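D-aminoacyl-tRNA deacylase (Archaeoglobus fulgidus, PDB 1YQE) probably hydrolyses D-aminoacyl-tRNAs to free tRNA and D-amino acids, a zinc-dependent recycling that counteracts the toxicity of these species. Local coordinates at residues I88-V93 / T137-H142; D129-F134 / A170-E175. One frame throughout, in Å; residues are numbered along the deposited sequence.

In the fold
Contact 1 sets strand 88-92 beside 135-138, one of the two outermost strands of the mixed eight-stranded sheet, and the loop after it; contact 2 ties the loop 129-134, which leads into that outer strand, to helix 167-182. Their centres lie about 16 Å apart, and the segments alternate along the chain. Phe-89 joins them: its CE2 packs 3.6 Å from CB of Phe-134, and its CD1 lies 3.6 Å from CG2 of Val-173. Contact 1 runs toward the pyrophosphate pocket, with the side chain of His-142 about 5 Å from the ligand, whereas the centre of contact 2 lies about 18 Å from the centre of the chain.

Contact 1: I88-V93 / T137-H142; sequences IFTVHV and TMEVTH
Ile-88 to Val-93 and Thr-137 to His-142 run in the same general direction, end-to-end vectors 40° apart, joined by Thr-137 N to Phe-89 O (3.1 Å) and Glu-139 N to Val-91 O (2.9 Å). The methyls of Thr-90 and Thr-137 lie side by side, CG2 to CG2 3.7 Å, while SD of the bent Met-138 meets CB of Val-91. Glu-139 carries the polar centre. With CG anti to the carbonyl carbon (chi1 -84°), its extended chain brings OE2 to the Thr-90 hydroxyl, OG1 donating at 2.5 Å to the anti side, while OE1 accepts from His-142 NE2 at 2.7 Å. The carboxylate is thus fixed at both oxygens, and NE2 of His-142 is placed above the centre of the His-92 ring; the two rings are inclined at 43°. A leucine in place of this glutamate would probably leave the Thr-90 hydroxyl without its acceptor and His-142 free to turn. Strand 152-159 flanks strand 88-92 on its other edge, with Glu-156 of the pyrophosphate pocket against Thr-90 and His-92, and helix 114-125, the link of a beta-alpha-beta crossover from 88-92 to 135-138, packs on Val-91 through Met-117 and Tyr-120.

Contact 2: D129-F134 / A170-E175; sequences DRKPEF and AEVVAE
Arg-130 reaches from the loop 129-134 to helix 167-182, where Glu-171 and Glu-175, one helical turn apart, complete a salt-bridge network. The close-packed part lies beneath the guanidinium: CG2 of Val-172 sits over the centre of one face, 3.9 Å from CZ, and also meets CG of Lys-131 at 4.2 Å. Val-172 also packs on Leu-124, and so touches both the loop and helix 114-125. The outer side is polar and hydrated. There NH1 and NH2 of Arg-130 both converge end-on upon a single atom, OE1 of Glu-171, at 3.0 and 3.2 Å; NH1 meets the syn lone pair of that oxygen, whereas NH2 approaches it from above the carboxylate plane. A bend at chi3 (52°) in the arginine chain turns the guanidinium edge to the acids. The longer bond from NH1 to OE2 of Glu-175, 3.3 Å, also comes from above the carboxylate. The arginine charge probably offsets some of the repulsion between the two carboxylates, and Glu-168 binds NH2 as well, while Arg-127 pairs with Glu-175. Lys-131 turns its amine elsewhere, in a salt bridge to Glu-133 within the type I turn from Lys-131 to Phe-134, and another to Asp-166. At the solvent side, water 3 accepts from Arg-130 NH1 at 2.7 Å and donates to Glu-175 OE1 at 2.8 Å.

Contact 1: I88-V93 / T137-H142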
# COMPACT_ATOMS: atom_id res chain seq x y z
N ILE A 88 -6.34 -9.13 -10.78
CA ILE A 88 -6.63 -8.29 -9.64
C ILE A 88 -5.87 -6.97 -9.58
O ILE A 88 -4.82 -6.80 -10.20
CB ILE A 88 -6.34 -9.03 -8.31
CG1 ILE A 88 -4.93 -9.63 -8.36
CG2 ILE A 88 -7.38 -10.13 -8.07
CD1 ILE A 88 -4.54 -10.38 -7.09
N PHE A 89 -6.44 -6.04 -8.82
CA PHE A 89 -5.84 -4.74 -8.56
C PHE A 89 -5.52 -4.88 -7.07
O PHE A 89 -6.40 -5.26 -6.30
CB PHE A 89 -6.86 -3.61 -8.74
CG PHE A 89 -7.26 -3.36 -10.16
CD1 PHE A 89 -6.34 -2.90 -11.09
CD2 PHE A 89 -8.58 -3.56 -10.57
CE1 PHE A 89 -6.71 -2.63 -12.41
CE2 PHE A 89 -8.96 -3.30 -11.88
CZ PHE A 89 -8.03 -2.83 -12.80
N THR A 90 -4.29 -4.61 -6.65
CA THR A 90 -4.00 -4.75 -5.23
C THR A 90 -3.33 -3.53 -4.62
O THR A 90 -2.81 -2.66 -5.32
CB THR A 90 -3.09 -5.97 -4.94
OG1 THR A 90 -1.76 -5.70 -5.40
CG2 THR A 90 -3.63 -7.22 -5.64
N VAL A 91 -3.38 -3.48 -3.30
CA VAL A 91 -2.77 -2.43 -2.51
C VAL A 91 -2.16 -3.08 -1.28
O VAL A 91 -2.75 -3.98 -0.68
CB VAL A 91 -3.79 -1.37 -2.05
CG1 VAL A 91 -3.13 -0.38 -1.09
CG2 VAL A 91 -4.35 -0.62 -3.25
N HIS A 92 -0.95 -2.64 -0.93
CA HIS A 92 -0.27 -3.15 0.26
C HIS A 92 0.92 -2.27 0.56
O HIS A 92 1.39 -1.51 -0.29
CB HIS A 92 0.21 -4.59 0.06
CG HIS A 92 1.51 -4.71 -0.67
ND1 HIS A 92 1.60 -4.73 -2.05
CD2 HIS A 92 2.78 -4.83 -0.22
CE1 HIS A 92 2.86 -4.86 -2.41
NE2 HIS A 92 3.60 -4.93 -1.32
N VAL A 93 1.41 -2.37 1.79
CA VAL A 93 2.58 -1.61 2.21
C VAL A 93 3.67 -2.66 2.43
O VAL A 93 3.40 -3.74 2.95
CB VAL A 93 2.31 -0.84 3.51
CG1 VAL A 93 3.58 -0.15 3.98
CG2 VAL A 93 1.22 0.20 3.27
N THR A 137 -8.49 -6.28 -4.26
CA THR A 137 -8.17 -6.94 -3.01
C THR A 137 -6.95 -6.31 -2.37
O THR A 137 -6.04 -5.83 -3.04
CB THR A 137 -7.91 -8.45 -3.20
OG1 THR A 137 -7.83 -9.08 -1.92
CG2 THR A 137 -6.60 -8.68 -3.95
N MET A 138 -6.95 -6.29 -1.04
CA MET A 138 -5.82 -5.78 -0.31
C MET A 138 -4.86 -6.96 -0.25
O MET A 138 -5.25 -8.11 -0.52
CB MET A 138 -6.21 -5.42 1.12
CG MET A 138 -7.01 -4.15 1.27
SD MET A 138 -6.06 -2.70 0.79
CE MET A 138 -4.89 -2.60 2.15
N GLU A 139 -3.60 -6.67 0.05
CA GLU A 139 -2.59 -7.70 0.23
C GLU A 139 -2.04 -7.36 1.60
O GLU A 139 -1.94 -6.18 1.95
CB GLU A 139 -1.46 -7.58 -0.80
CG GLU A 139 -1.72 -8.24 -2.13
CD GLU A 139 -0.51 -8.15 -3.04
OE1 GLU A 139 0.56 -8.68 -2.65
OE2 GLU A 139 -0.62 -7.55 -4.13
N VAL A 140 -1.71 -8.37 2.39
CA VAL A 140 -1.15 -8.10 3.71
C VAL A 140 0.23 -7.49 3.51
O VAL A 140 0.76 -7.47 2.39
CB VAL A 140 -1.01 -9.40 4.53
CG1 VAL A 140 -2.38 -9.98 4.83
CG2 VAL A 140 -0.15 -10.40 3.76
N THR A 141 0.82 -6.99 4.58
CA THR A 141 2.16 -6.42 4.52
C THR A 141 3.14 -7.55 4.24
O THR A 141 3.10 -8.58 4.91
CB THR A 141 2.54 -5.75 5.85
OG1 THR A 141 1.70 -4.61 6.06
CG2 THR A 141 3.99 -5.32 5.84
N HIS A 142 3.99 -7.37 3.24
CA HIS A 142 4.98 -8.38 2.89
C HIS A 142 5.95 -7.86 1.84
O HIS A 142 5.66 -6.90 1.12
CB HIS A 142 4.30 -9.64 2.35
CG HIS A 142 3.64 -9.44 1.02
ND1 HIS A 142 3.95 -10.19 -0.09
CD2 HIS A 142 2.68 -8.57 0.63
CE1 HIS A 142 3.22 -9.79 -1.11
NE2 HIS A 142 2.44 -8.80 -0.70
O HOH W 1 6.37 -5.09 -1.53
O HOH W 2 -0.15 -3.64 4.04

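Contact 2: D129-F134 / A170-E175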
# COMPACT_ATOMS: atom_id res chain seq x y z
N ASP A 129 -16.18 -1.40 -12.44
CA ASP A 129 -17.06 -2.01 -13.43
C ASP A 129 -16.61 -1.83 -14.88
O ASP A 129 -17.18 -2.42 -15.79
CB ASP A 129 -18.49 -1.50 -13.25
CG ASP A 129 -19.13 -2.01 -11.97
OD1 ASP A 129 -19.05 -3.23 -11.71
OD2 ASP A 129 -19.71 -1.19 -11.23
N ARG A 130 -15.58 -1.02 -15.09
CA ARG A 130 -15.04 -0.81 -16.43
C ARG A 130 -14.25 -2.04 -16.84
O ARG A 130 -14.09 -2.32 -18.03
CB ARG A 130 -14.13 0.42 -16.47
CG ARG A 130 -14.88 1.75 -16.59
CD ARG A 130 -13.89 2.89 -16.77
NE ARG A 130 -12.95 2.62 -17.85
CZ ARG A 130 -11.82 3.27 -18.05
NH1 ARG A 130 -11.46 4.26 -17.24
NH2 ARG A 130 -11.03 2.93 -19.06
N LYS A 131 -13.75 -2.77 -15.84
CA LYS A 131 -12.99 -4.00 -16.06
C LYS A 131 -13.64 -5.09 -15.22
O LYS A 131 -13.09 -5.53 -14.20
CB LYS A 131 -11.53 -3.80 -15.62
CG LYS A 131 -10.77 -2.77 -16.44
CD LYS A 131 -10.48 -3.28 -17.85
CE LYS A 131 -9.49 -4.43 -17.81
NZ LYS A 131 -9.24 -5.02 -19.15
N PRO A 132 -14.83 -5.55 -15.64
CA PRO A 132 -15.61 -6.58 -14.95
C PRO A 132 -14.86 -7.87 -14.61
O PRO A 132 -15.17 -8.51 -13.60
CB PRO A 132 -16.76 -6.84 -15.92
CG PRO A 132 -16.94 -5.53 -16.60
CD PRO A 132 -15.51 -5.13 -16.88
N GLU A 133 -13.88 -8.24 -15.43
CA GLU A 133 -13.13 -9.47 -15.18
C GLU A 133 -12.11 -9.30 -14.06
O GLU A 133 -11.49 -10.28 -13.62
CB GLU A 133 -12.41 -9.93 -16.46
CG GLU A 133 -11.16 -9.14 -16.81
CD GLU A 133 -11.44 -7.83 -17.54
OE1 GLU A 133 -12.49 -7.20 -17.27
OE2 GLU A 133 -10.61 -7.44 -18.38
N PHE A 134 -11.93 -8.07 -13.60
CA PHE A 134 -10.98 -7.78 -12.52
C PHE A 134 -11.65 -7.64 -11.17
O PHE A 134 -12.82 -7.25 -11.07
CB PHE A 134 -10.19 -6.50 -12.81
CG PHE A 134 -8.98 -6.71 -13.66
CD1 PHE A 134 -9.09 -7.01 -15.01
CD2 PHE A 134 -7.70 -6.62 -13.10
CE1 PHE A 134 -7.96 -7.21 -15.80
CE2 PHE A 134 -6.56 -6.82 -13.88
CZ PHE A 134 -6.70 -7.12 -15.23
N ALA A 170 -4.11 -0.53 -16.61
CA ALA A 170 -3.13 0.46 -16.17
C ALA A 170 -3.74 1.86 -16.18
O ALA A 170 -3.40 2.70 -15.35
CB ALA A 170 -1.90 0.43 -17.06
N GLU A 171 -4.64 2.09 -17.13
CA GLU A 171 -5.30 3.38 -17.27
C GLU A 171 -6.27 3.60 -16.10
O GLU A 171 -6.42 4.71 -15.59
CB GLU A 171 -6.04 3.43 -18.62
CG GLU A 171 -6.44 4.81 -19.10
CD GLU A 171 -7.60 5.39 -18.32
OE1 GLU A 171 -8.52 4.62 -17.96
OE2 GLU A 171 -7.60 6.61 -18.08
N VAL A 172 -6.93 2.52 -15.68
CA VAL A 172 -7.86 2.60 -14.56
C VAL A 172 -7.08 2.89 -13.28
O VAL A 172 -7.50 3.71 -12.46
CB VAL A 172 -8.67 1.29 -14.41
CG1 VAL A 172 -9.44 1.29 -13.10
CG2 VAL A 172 -9.65 1.16 -15.57
N VAL A 173 -5.94 2.23 -13.12
CA VAL A 173 -5.11 2.45 -11.94
C VAL A 173 -4.60 3.88 -11.92
O VAL A 173 -4.60 4.54 -10.87
CB VAL A 173 -3.89 1.50 -11.92
CG1 VAL A 173 -2.87 1.97 -10.87
CG2 VAL A 173 -4.34 0.08 -11.61
N ALA A 174 -4.16 4.37 -13.08
CA ALA A 174 -3.64 5.73 -13.19
C ALA A 174 -4.70 6.75 -12.79
O ALA A 174 -4.40 7.71 -12.08
CB ALA A 174 -3.16 6.00 -14.60
N GLU A 175 -5.93 6.54 -13.24
CA GLU A 175 -7.02 7.46 -12.90
C GLU A 175 -7.30 7.44 -11.40
O GLU A 175 -7.51 8.48 -10.79
CB GLU A 175 -8.30 7.11 -13.65
CG GLU A 175 -8.34 7.61 -15.09
CD GLU A 175 -9.70 7.39 -15.73
OE1 GLU A 175 -10.72 7.60 -15.05
OE2 GLU A 175 -9.75 7.03 -16.92
O HOH W 3 -12.74 5.71 -15.35